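PDB 4U7I: spartin from Homo sapiens, which acts as a lipophagy receptor and lipid transfer protein in lipid droplet turnover, and uses its MIT domain, the part described here, to bind the ESCRT-III protein IST1. Local coordinates for residues F18-K23 with I44-R49; N26-E29 with E35-N38; N38-G43 with Q80-R85; I53-S58 with Q70-M75. All blocks are in the same frame, centred on the assembly; numbering follows the deposited sequence.

Contact 1: residues F18-K23 with I44-R49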
# COMPACT_ATOMS: atom_id res chain seq x y z
N PHE A 18 2.87 0.54 -4.25
CA PHE A 18 4.13 -0.10 -3.83
C PHE A 18 5.29 0.85 -4.05
O PHE A 18 6.18 0.96 -3.21
CB PHE A 18 4.39 -1.39 -4.60
CG PHE A 18 5.63 -2.08 -4.16
CD1 PHE A 18 5.60 -2.97 -3.10
CD2 PHE A 18 6.84 -1.83 -4.79
CE1 PHE A 18 6.76 -3.61 -2.69
CE2 PHE A 18 7.99 -2.45 -4.38
CZ PHE A 18 7.96 -3.34 -3.33
N LEU A 19 5.29 1.51 -5.20
CA LEU A 19 6.35 2.46 -5.53
C LEU A 19 6.50 3.50 -4.41
O LEU A 19 7.59 3.74 -3.89
CB LEU A 19 6.04 3.13 -6.87
CG LEU A 19 7.08 4.09 -7.44
CD1 LEU A 19 6.92 4.15 -8.96
CD2 LEU A 19 6.94 5.49 -6.85
N PHE A 20 5.39 4.11 -4.01
CA PHE A 20 5.46 5.19 -3.01
C PHE A 20 5.68 4.69 -1.59
O PHE A 20 6.43 5.31 -0.83
CB PHE A 20 4.20 6.06 -3.09
CG PHE A 20 4.23 7.01 -4.22
CD1 PHE A 20 5.04 8.13 -4.16
CD2 PHE A 20 3.51 6.78 -5.38
CE1 PHE A 20 5.11 9.02 -5.20
CE2 PHE A 20 3.57 7.67 -6.44
CZ PHE A 20 4.38 8.79 -6.35
N VAL A 21 5.08 3.56 -1.23
CA VAL A 21 5.28 3.05 0.12
C VAL A 21 6.73 2.58 0.27
O VAL A 21 7.36 2.79 1.31
CB VAL A 21 4.30 1.93 0.45
CG1 VAL A 21 4.64 1.34 1.80
CG2 VAL A 21 2.89 2.50 0.45
N ASN A 22 7.30 2.01 -0.79
CA ASN A 22 8.70 1.62 -0.77
C ASN A 22 9.61 2.84 -0.63
O ASN A 22 10.58 2.81 0.15
CB ASN A 22 9.06 0.84 -2.04
CG ASN A 22 10.51 0.41 -2.07
OD1 ASN A 22 10.94 -0.42 -1.27
ND2 ASN A 22 11.28 0.96 -3.01
N LYS A 23 9.32 3.91 -1.37
CA LYS A 23 10.10 5.15 -1.22
C LYS A 23 9.96 5.66 0.22
O LYS A 23 10.94 6.08 0.85
CB LYS A 23 9.63 6.22 -2.20
CG LYS A 23 10.01 5.94 -3.63
CD LYS A 23 9.45 7.01 -4.56
CE LYS A 23 9.93 8.40 -4.19
NZ LYS A 23 11.40 8.53 -4.41
N ILE A 44 -0.95 6.13 0.43
CA ILE A 44 -2.30 5.98 0.96
C ILE A 44 -3.35 6.29 -0.11
O ILE A 44 -4.34 5.57 -0.23
CB ILE A 44 -2.51 6.86 2.21
CG1 ILE A 44 -1.76 6.25 3.39
CG2 ILE A 44 -3.98 6.99 2.55
CD1 ILE A 44 -1.72 7.11 4.65
N GLY A 45 -3.13 7.34 -0.89
CA GLY A 45 -4.07 7.72 -1.93
C GLY A 45 -4.27 6.60 -2.93
O GLY A 45 -5.39 6.25 -3.30
N HIS A 46 -3.16 6.02 -3.38
CA HIS A 46 -3.23 4.93 -4.34
C HIS A 46 -3.84 3.68 -3.72
O HIS A 46 -4.62 2.99 -4.37
CB HIS A 46 -1.84 4.62 -4.90
CG HIS A 46 -1.23 5.78 -5.61
ND1 HIS A 46 -1.75 6.28 -6.79
CD2 HIS A 46 -0.17 6.56 -5.31
CE1 HIS A 46 -1.03 7.31 -7.18
NE2 HIS A 46 -0.06 7.51 -6.30
N LEU A 47 -3.49 3.39 -2.46
CA LEU A 47 -4.03 2.19 -1.81
C LEU A 47 -5.55 2.31 -1.71
O LEU A 47 -6.29 1.37 -2.03
CB LEU A 47 -3.44 1.98 -0.41
CG LEU A 47 -1.95 1.63 -0.39
CD1 LEU A 47 -1.38 1.89 0.99
CD2 LEU A 47 -1.76 0.18 -0.77
N LEU A 48 -6.01 3.47 -1.26
CA LEU A 48 -7.44 3.68 -1.08
C LEU A 48 -8.20 3.47 -2.38
O LEU A 48 -9.27 2.86 -2.39
CB LEU A 48 -7.72 5.09 -0.56
CG LEU A 48 -7.40 5.37 0.91
CD1 LEU A 48 -7.51 6.87 1.16
CD2 LEU A 48 -8.34 4.59 1.85
N ARG A 49 -7.65 3.97 -3.48
CA ARG A 49 -8.34 3.85 -4.76
C ARG A 49 -8.46 2.40 -5.20
O ARG A 49 -9.52 1.96 -5.64
CB ARG A 49 -7.62 4.65 -5.84
CG ARG A 49 -8.34 4.59 -7.18
CD ARG A 49 -7.70 5.53 -8.18
NE ARG A 49 -6.34 5.10 -8.53
CZ ARG A 49 -5.24 5.62 -8.00
NH1 ARG A 49 -5.32 6.58 -7.09
NH2 ARG A 49 -4.05 5.17 -8.38
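Phe20 and His46 meet ring to ring between helix 5-29 and helix 33-51. The nearest atoms are Phe20 CE2 and His46 NE2, 3.6 Å apart. Phe20 CD2 lies 3.7 Å from His46 CD2, so one side of the phenyl ring runs along the CD2-NE2 bond of the imidazole. The two planes differ by 14°, but the rings are offset so far that there is hardly any stacking. Their centroids are 5.4 Å apart. Deeper in the domain, Val21 CG2 touches Leu47 CD1 at 4.3 Å, a loose apolar contact.

His46 holds CG anti to the carbonyl carbon (chi1 -60°), which helps bring the CD2-NE2 side of its ring to Phe20. Leu19 CD2 sits over the centre of one face of the Phe20 ring. The imidazole is fixed from its own helix. Arg49 NH2 donates to His46 ND1 at 3.0 Å, nearly straight at 167° and in the plane of the ring. His46 also packs on Lys16 and Ala17 of helix 5-29. Val21 reaches Val82 and Leu47 reaches Met75, both on helix 63-90. Aromatic side chains of the bound IST1 peptide pack on Val21 and Leu47.

The contact joins the first two helices of the three-helix MIT bundle without a hydrogen bond between the segments. Because ND1 accepts from Arg49, the imidazole is probably neutral, with its proton on NE2, beside the phenyl ring.

Contact 2: residues N26-E29 with E35-N38; sequences NTDE and EAKN
Glu35 meets Thr27 where helix 5-29 ends and helix 33-51 has just begun. The two side chains cross at about a right angle. The methyl CG2 of Thr27 lies 3.8 Å from Glu35 OE2 and 4.0 Å from its CD. Nearer the backbones, Thr27 CB and Glu35 CB are 4.1 Å apart. The carboxylate finds its polar partner elsewhere, since OE2 is hydrogen-bonded to the hydroxyl of Tyr39, one turn further along the same helix.

Ala36 comes next and fits closely against helix 5-29. Thr27 OG1 is 3.2 Å from Ala36 CA and 3.5 Å from Ala36 CB. It also comes near Ala36 N, but the angle is too poor for a hydrogen bond. With chi1 at 51°, OG1 stands between its own backbone N and carbonyl carbon. Its main partner there is the carbonyl oxygen of Lys23, one turn back; that of Gly24 is also within bonding range. The Ala36 methyl lies 3.9 Å from both Asp28 N and Asp28 CB.

With only a methyl at Ala36, the helices come close: the CA atoms of Asp28 and Ala36 are 5.2 Å apart. This is the antiparallel hairpin of the first two MIT helices, closed near its turn. The carboxylate of Asp28 is engaged outside the two segments, where OD2 meets Arg85 NE in a salt bridge and the Tyr40 hydroxyl in a hydrogen bond. Polar groups therefore line the joint, yet their bonds lead elsewhere. Between the two segments the contact is van der Waals in kind, and the buried charge of Asp28 is probably stabilised by Arg85.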
# COMPACT_ATOMS: atom_id res chain seq x y z
N ASN A 26 12.10 3.47 2.46
CA ASN A 26 13.52 3.79 2.26
C ASN A 26 13.92 5.06 3.01
O ASN A 26 14.96 5.10 3.68
CB ASN A 26 13.87 3.99 0.78
CG ASN A 26 14.01 2.68 0.02
OD1 ASN A 26 13.98 1.60 0.61
ND2 ASN A 26 14.16 2.78 -1.30
N THR A 27 13.11 6.11 2.87
CA THR A 27 13.48 7.39 3.48
C THR A 27 13.29 7.35 4.99
O THR A 27 14.04 7.97 5.74
CB THR A 27 12.67 8.57 2.88
OG1 THR A 27 11.27 8.28 2.90
CG2 THR A 27 13.08 8.74 1.43
N ASP A 28 12.29 6.60 5.42
CA ASP A 28 12.05 6.41 6.84
C ASP A 28 13.24 5.70 7.50
O ASP A 28 13.72 6.10 8.58
CB ASP A 28 10.76 5.60 7.03
CG ASP A 28 10.12 5.81 8.38
OD1 ASP A 28 10.83 6.27 9.30
OD2 ASP A 28 8.91 5.50 8.53
N GLU A 29 13.74 4.65 6.86
CA GLU A 29 14.88 3.92 7.39
C GLU A 29 16.12 4.81 7.45
O GLU A 29 16.96 4.65 8.33
CB GLU A 29 15.16 2.66 6.56
CG GLU A 29 14.08 1.61 6.74
CD GLU A 29 14.02 0.60 5.61
OE1 GLU A 29 14.73 0.79 4.60
OE2 GLU A 29 13.24 -0.37 5.75
N GLU A 35 10.30 13.53 4.36
CA GLU A 35 10.19 12.88 3.06
C GLU A 35 9.32 11.65 3.16
O GLU A 35 8.47 11.40 2.30
CB GLU A 35 11.56 12.49 2.52
CG GLU A 35 12.02 13.26 1.31
CD GLU A 35 13.27 12.68 0.71
OE1 GLU A 35 14.33 12.76 1.36
OE2 GLU A 35 13.20 12.11 -0.40
N ALA A 36 9.53 10.88 4.22
CA ALA A 36 8.77 9.66 4.40
C ALA A 36 7.28 9.96 4.47
O ALA A 36 6.48 9.30 3.79
CB ALA A 36 9.23 8.93 5.65
N LYS A 37 6.90 10.96 5.26
CA LYS A 37 5.48 11.26 5.43
C LYS A 37 4.86 11.61 4.09
O LYS A 37 3.72 11.22 3.81
CB LYS A 37 5.28 12.42 6.43
CG LYS A 37 5.62 12.05 7.86
CD LYS A 37 5.18 13.12 8.86
CE LYS A 37 6.14 14.28 8.91
NZ LYS A 37 5.96 15.11 10.14
N ASN A 38 5.62 12.32 3.27
CA ASN A 38 5.18 12.71 1.93
C ASN A 38 4.84 11.49 1.07
O ASN A 38 3.76 11.42 0.47
CB ASN A 38 6.25 13.53 1.23
CG ASN A 38 5.86 13.91 -0.18
OD1 ASN A 38 4.69 14.16 -0.46
ND2 ASN A 38 6.83 13.96 -1.08

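Contact 3: residues N38-G43 with Q80-R85; sequences NYYKQG and QNVRTR
The three-helix bundle of the MIT domain brings helix 33-51 against helix 63-90 here, and Tyr40 packs on Val82 and Arg85. The CA atoms of Tyr40 and Val82 are 6.4 Å apart. The Val82 methyl CG1 does the touching at the base of the tyrosine. It lies 3.7 Å from Tyr40 CB and equally close to the backbone oxygen of Tyr40. The same methyl is 4.0 Å from both CG and CD1 of the ring. Val82 holds CG1 anti to the backbone N (chi1 177°), which places this branch, rather than CG2, against Tyr40.

Further out, Arg85 touches the ring through its CG methylene. Its chi1 of -178° sets CG against CE2 and CZ of Tyr40, and the bend at chi2 then carries the rest of the chain onward. Arg85 CG also lies 4.0 Å from Tyr40 OH. The planes of the ring and the guanidinium stand 80° apart, so the two groups are not stacked.

Both polar ends meet Asp28 of helix 5-29, which thus links all three helices and would help hold the guanidinium in place. Aromatic side chains of the bound IST1 peptide pack on Val82 and Arg85, and an apolar one on Tyr40. The closest approach between the two segments is that of Arg85 CG to Tyr40 CE2, at 3.6 Å.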
# COMPACT_ATOMS: atom_id res chain seq x y z
N ASN A 38 5.62 12.32 3.27
CA ASN A 38 5.18 12.71 1.93
C ASN A 38 4.84 11.49 1.07
O ASN A 38 3.76 11.42 0.47
CB ASN A 38 6.25 13.53 1.23
CG ASN A 38 5.86 13.91 -0.18
OD1 ASN A 38 4.69 14.16 -0.46
ND2 ASN A 38 6.83 13.96 -1.08
N TYR A 39 5.77 10.55 0.99
CA TYR A 39 5.55 9.36 0.17
C TYR A 39 4.45 8.50 0.74
O TYR A 39 3.64 7.95 -0.00
CB TYR A 39 6.84 8.57 0.04
CG TYR A 39 7.95 9.39 -0.56
CD1 TYR A 39 7.72 10.24 -1.63
CD2 TYR A 39 9.23 9.33 -0.05
CE1 TYR A 39 8.74 11.01 -2.16
CE2 TYR A 39 10.26 10.08 -0.57
CZ TYR A 39 10.01 10.92 -1.63
OH TYR A 39 11.06 11.66 -2.12
N TYR A 40 4.41 8.38 2.07
CA TYR A 40 3.38 7.57 2.69
C TYR A 40 1.99 8.10 2.33
O TYR A 40 1.08 7.33 2.02
CB TYR A 40 3.55 7.51 4.21
CG TYR A 40 4.70 6.67 4.74
CD1 TYR A 40 5.17 5.55 4.04
CD2 TYR A 40 5.31 6.99 5.94
CE1 TYR A 40 6.21 4.77 4.56
CE2 TYR A 40 6.37 6.23 6.44
CZ TYR A 40 6.81 5.14 5.75
OH TYR A 40 7.86 4.39 6.27
N LYS A 41 1.82 9.42 2.39
CA LYS A 41 0.52 10.00 2.08
C LYS A 41 0.16 9.74 0.62
O LYS A 41 -1.00 9.49 0.30
CB LYS A 41 0.49 11.50 2.38
CG LYS A 41 0.42 11.79 3.88
CD LYS A 41 0.30 13.27 4.17
CE LYS A 41 1.59 13.99 3.91
N GLN A 42 1.15 9.80 -0.27
CA GLN A 42 0.86 9.51 -1.67
C GLN A 42 0.48 8.04 -1.81
O GLN A 42 -0.44 7.71 -2.54
CB GLN A 42 2.05 9.85 -2.57
CG GLN A 42 2.35 11.33 -2.59
CD GLN A 42 3.44 11.68 -3.56
OE1 GLN A 42 3.27 11.55 -4.78
NE2 GLN A 42 4.59 12.10 -3.03
N GLY A 43 1.18 7.17 -1.07
CA GLY A 43 0.88 5.76 -1.13
C GLY A 43 -0.54 5.48 -0.66
O GLY A 43 -1.27 4.69 -1.27
N GLN A 80 -3.18 -0.37 6.33
CA GLN A 80 -3.18 -0.36 7.79
C GLN A 80 -1.80 0.01 8.33
O GLN A 80 -1.66 0.88 9.18
CB GLN A 80 -3.60 -1.71 8.36
CG GLN A 80 -4.99 -2.15 7.97
CD GLN A 80 -5.26 -3.58 8.39
OE1 GLN A 80 -4.57 -4.13 9.25
NE2 GLN A 80 -6.27 -4.20 7.78
N ASN A 81 -0.77 -0.66 7.82
CA ASN A 81 0.60 -0.39 8.29
C ASN A 81 1.08 1.03 8.00
O ASN A 81 1.71 1.66 8.86
CB ASN A 81 1.58 -1.39 7.67
CG ASN A 81 1.30 -2.82 8.11
OD1 ASN A 81 0.75 -3.04 9.19
ND2 ASN A 81 1.67 -3.78 7.28
N VAL A 82 0.80 1.53 6.80
CA VAL A 82 1.21 2.89 6.43
C VAL A 82 0.49 3.92 7.29
O VAL A 82 1.08 4.90 7.76
CB VAL A 82 0.95 3.20 4.93
CG1 VAL A 82 1.31 4.64 4.60
CG2 VAL A 82 1.75 2.25 4.05
N ARG A 83 -0.80 3.71 7.51
CA ARG A 83 -1.57 4.66 8.30
C ARG A 83 -1.05 4.72 9.74
O ARG A 83 -0.98 5.80 10.34
CB ARG A 83 -3.05 4.32 8.25
CG ARG A 83 -3.72 4.87 6.99
CD ARG A 83 -5.23 4.66 6.97
NE ARG A 83 -5.90 5.68 6.17
CZ ARG A 83 -7.13 5.57 5.67
NH1 ARG A 83 -7.83 4.46 5.88
NH2 ARG A 83 -7.65 6.56 4.97
N THR A 84 -0.66 3.57 10.27
CA THR A 84 -0.09 3.52 11.62
C THR A 84 1.23 4.29 11.67
O THR A 84 1.43 5.15 12.54
CB THR A 84 0.14 2.08 12.07
OG1 THR A 84 -1.13 1.44 12.23
CG2 THR A 84 0.91 2.05 13.39
N ARG A 85 2.13 3.99 10.74
CA ARG A 85 3.44 4.65 10.73
C ARG A 85 3.30 6.15 10.52
O ARG A 85 4.01 6.96 11.13
CB ARG A 85 4.34 4.04 9.66
CG ARG A 85 5.75 4.62 9.63
CD ARG A 85 6.46 4.40 10.97
NE ARG A 85 7.83 4.92 10.95
CZ ARG A 85 8.65 4.91 11.99
NH1 ARG A 85 8.23 4.41 13.15
NH2 ARG A 85 9.88 5.40 11.89

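Contact 4: residues I53-S58 with Q70-M75; sequences ISSKES and QMQQKM
Gln72 makes two hydrogen bonds to the loop, one from each end of its side-chain amide. As donor, NE2 reaches Ile53 O at 2.8 Å with an N-H...O angle of 160°. The oxygen lies only 4° out of the amide plane of Gln72. NE2 in turn lies in the carbonyl plane of Ile53, on a lone pair. As acceptor, Gln72 OE1 takes the hydroxyl proton of Ser55 OG. At 2.5 Å the separation is shorter than usual, so its exact length is doubtful. The bond depends on the Ser55 torsion (chi1 56°), which sets OG between the backbone N and the carbonyl carbon.

Segment 53-58 has no regular structure. It belongs to the loop joining helix 33-51 to helix 63-90, the second and third helices of the MIT three-helix bundle. Gln72 therefore ties this connection back to the third helix. Its NE2 also bonds to Gly50 O near the end of helix 33-51, which helps fix the rotation of the amide. The Ser55 carbonyl oxygen is held separately by Arg69.

Van der Waals contact is slight. Ile53 CB sits 3.8 Å from Gln72 NE2, while the rest of the Ile53 side chain packs on Glu6 and Ile10 of helix 5-29.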
# COMPACT_ATOMS: atom_id res chain seq x y z
N ILE A 53 -12.40 -0.46 -5.40
CA ILE A 53 -13.04 -1.06 -6.57
C ILE A 53 -13.81 -2.33 -6.20
O ILE A 53 -13.24 -3.26 -5.65
CB ILE A 53 -12.00 -1.39 -7.66
CG1 ILE A 53 -11.18 -0.14 -8.01
CG2 ILE A 53 -12.68 -2.01 -8.88
CD1 ILE A 53 -12.02 1.02 -8.48
N SER A 54 -15.11 -2.35 -6.49
CA SER A 54 -15.95 -3.52 -6.22
C SER A 54 -15.37 -4.73 -6.96
O SER A 54 -15.09 -4.63 -8.15
CB SER A 54 -17.40 -3.25 -6.64
OG SER A 54 -18.22 -4.40 -6.46
N SER A 55 -15.18 -5.84 -6.26
CA SER A 55 -14.51 -6.99 -6.87
C SER A 55 -15.08 -8.35 -6.47
O SER A 55 -14.45 -9.38 -6.69
CB SER A 55 -13.01 -6.95 -6.54
OG SER A 55 -12.78 -6.90 -5.14
N LYS A 56 -16.28 -8.36 -5.88
CA LYS A 56 -16.94 -9.61 -5.50
C LYS A 56 -18.29 -9.85 -6.18
O LYS A 56 -19.08 -10.67 -5.72
CB LYS A 56 -17.15 -9.65 -3.99
CG LYS A 56 -15.91 -9.93 -3.20
CD LYS A 56 -16.25 -10.10 -1.73
CE LYS A 56 -17.12 -8.97 -1.22
NZ LYS A 56 -17.12 -8.89 0.26
N GLU A 57 -18.57 -9.14 -7.27
CA GLU A 57 -19.86 -9.27 -7.93
C GLU A 57 -19.91 -10.49 -8.86
O GLU A 57 -18.90 -11.16 -9.08
CB GLU A 57 -20.20 -7.99 -8.68
CG GLU A 57 -20.23 -6.76 -7.78
CD GLU A 57 -20.40 -5.47 -8.56
OE1 GLU A 57 -20.84 -5.55 -9.73
OE2 GLU A 57 -20.10 -4.39 -8.01
N SER A 58 -21.09 -10.75 -9.41
CA SER A 58 -21.35 -11.97 -10.18
C SER A 58 -20.44 -12.10 -11.40
O SER A 58 -19.98 -13.19 -11.72
CB SER A 58 -22.82 -12.01 -10.63
N GLN A 70 -6.72 -10.48 -4.74
CA GLN A 70 -5.53 -10.73 -3.90
C GLN A 70 -4.67 -9.47 -3.81
O GLN A 70 -4.05 -9.19 -2.78
CB GLN A 70 -4.73 -11.92 -4.44
CG GLN A 70 -5.52 -13.23 -4.37
CD GLN A 70 -4.66 -14.47 -4.44
OE1 GLN A 70 -3.44 -14.38 -4.63
NE2 GLN A 70 -5.27 -15.64 -4.28
N MET A 71 -4.64 -8.71 -4.89
CA MET A 71 -3.96 -7.42 -4.85
C MET A 71 -4.60 -6.51 -3.81
O MET A 71 -3.91 -5.81 -3.08
CB MET A 71 -3.99 -6.75 -6.22
CG MET A 71 -3.03 -7.37 -7.20
SD MET A 71 -2.97 -6.40 -8.72
CE MET A 71 -1.71 -7.29 -9.62
N GLN A 72 -5.93 -6.52 -3.76
CA GLN A 72 -6.62 -5.66 -2.82
C GLN A 72 -6.40 -6.13 -1.39
O GLN A 72 -6.33 -5.31 -0.47
CB GLN A 72 -8.11 -5.61 -3.13
CG GLN A 72 -8.43 -4.87 -4.43
CD GLN A 72 -9.89 -4.98 -4.78
OE1 GLN A 72 -10.46 -6.07 -4.75
NE2 GLN A 72 -10.52 -3.85 -5.10
N GLN A 73 -6.29 -7.45 -1.20
CA GLN A 73 -5.95 -8.00 0.11
C GLN A 73 -4.64 -7.40 0.59
O GLN A 73 -4.54 -6.91 1.72
CB GLN A 73 -5.82 -9.53 0.07
CG GLN A 73 -5.43 -10.11 1.42
CD GLN A 73 -5.53 -11.62 1.50
OE1 GLN A 73 -6.03 -12.28 0.58
NE2 GLN A 73 -5.06 -12.17 2.61
N LYS A 74 -3.64 -7.44 -0.29
CA LYS A 74 -2.31 -6.94 0.04
C LYS A 74 -2.37 -5.45 0.34
O LYS A 74 -1.73 -4.96 1.27
CB LYS A 74 -1.33 -7.19 -1.10
CG LYS A 74 -1.02 -8.65 -1.37
CD LYS A 74 -0.35 -9.30 -0.18
CE LYS A 74 0.16 -10.69 -0.54
NZ LYS A 74 0.60 -11.44 0.67
N MET A 75 -3.14 -4.73 -0.46
CA MET A 75 -3.24 -3.29 -0.30
C MET A 75 -3.92 -2.92 1.01
O MET A 75 -3.52 -1.94 1.66
CB MET A 75 -3.97 -2.68 -1.50
CG MET A 75 -3.10 -2.67 -2.75
SD MET A 75 -3.73 -1.61 -4.06
CE MET A 75 -4.95 -2.70 -4.77

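In the fold
Along the bundle the order is contact 4, contact 1, contact 3, contact 2. Contacts 2 and 4 lie on opposite sides of the chain's centre, with their own centres about 28 Å apart. Contacts 1 and 2 join the same two helices, with centres about 13 Å apart. Contact 3 adds helix 63-90. Its centre is about 7 Å from that of contact 1, which it meets through Ile44 and Val82. Its tie to contact 2 is polar: Asp28 OD2 is 2.7 Å from both Arg85 NE and Tyr40 OH. Contact 4 touches contact 1 through Met75 O and Leu47. The IST1 peptide reaches residues of all four, including Phe18, Glu29, Tyr40 and Lys74.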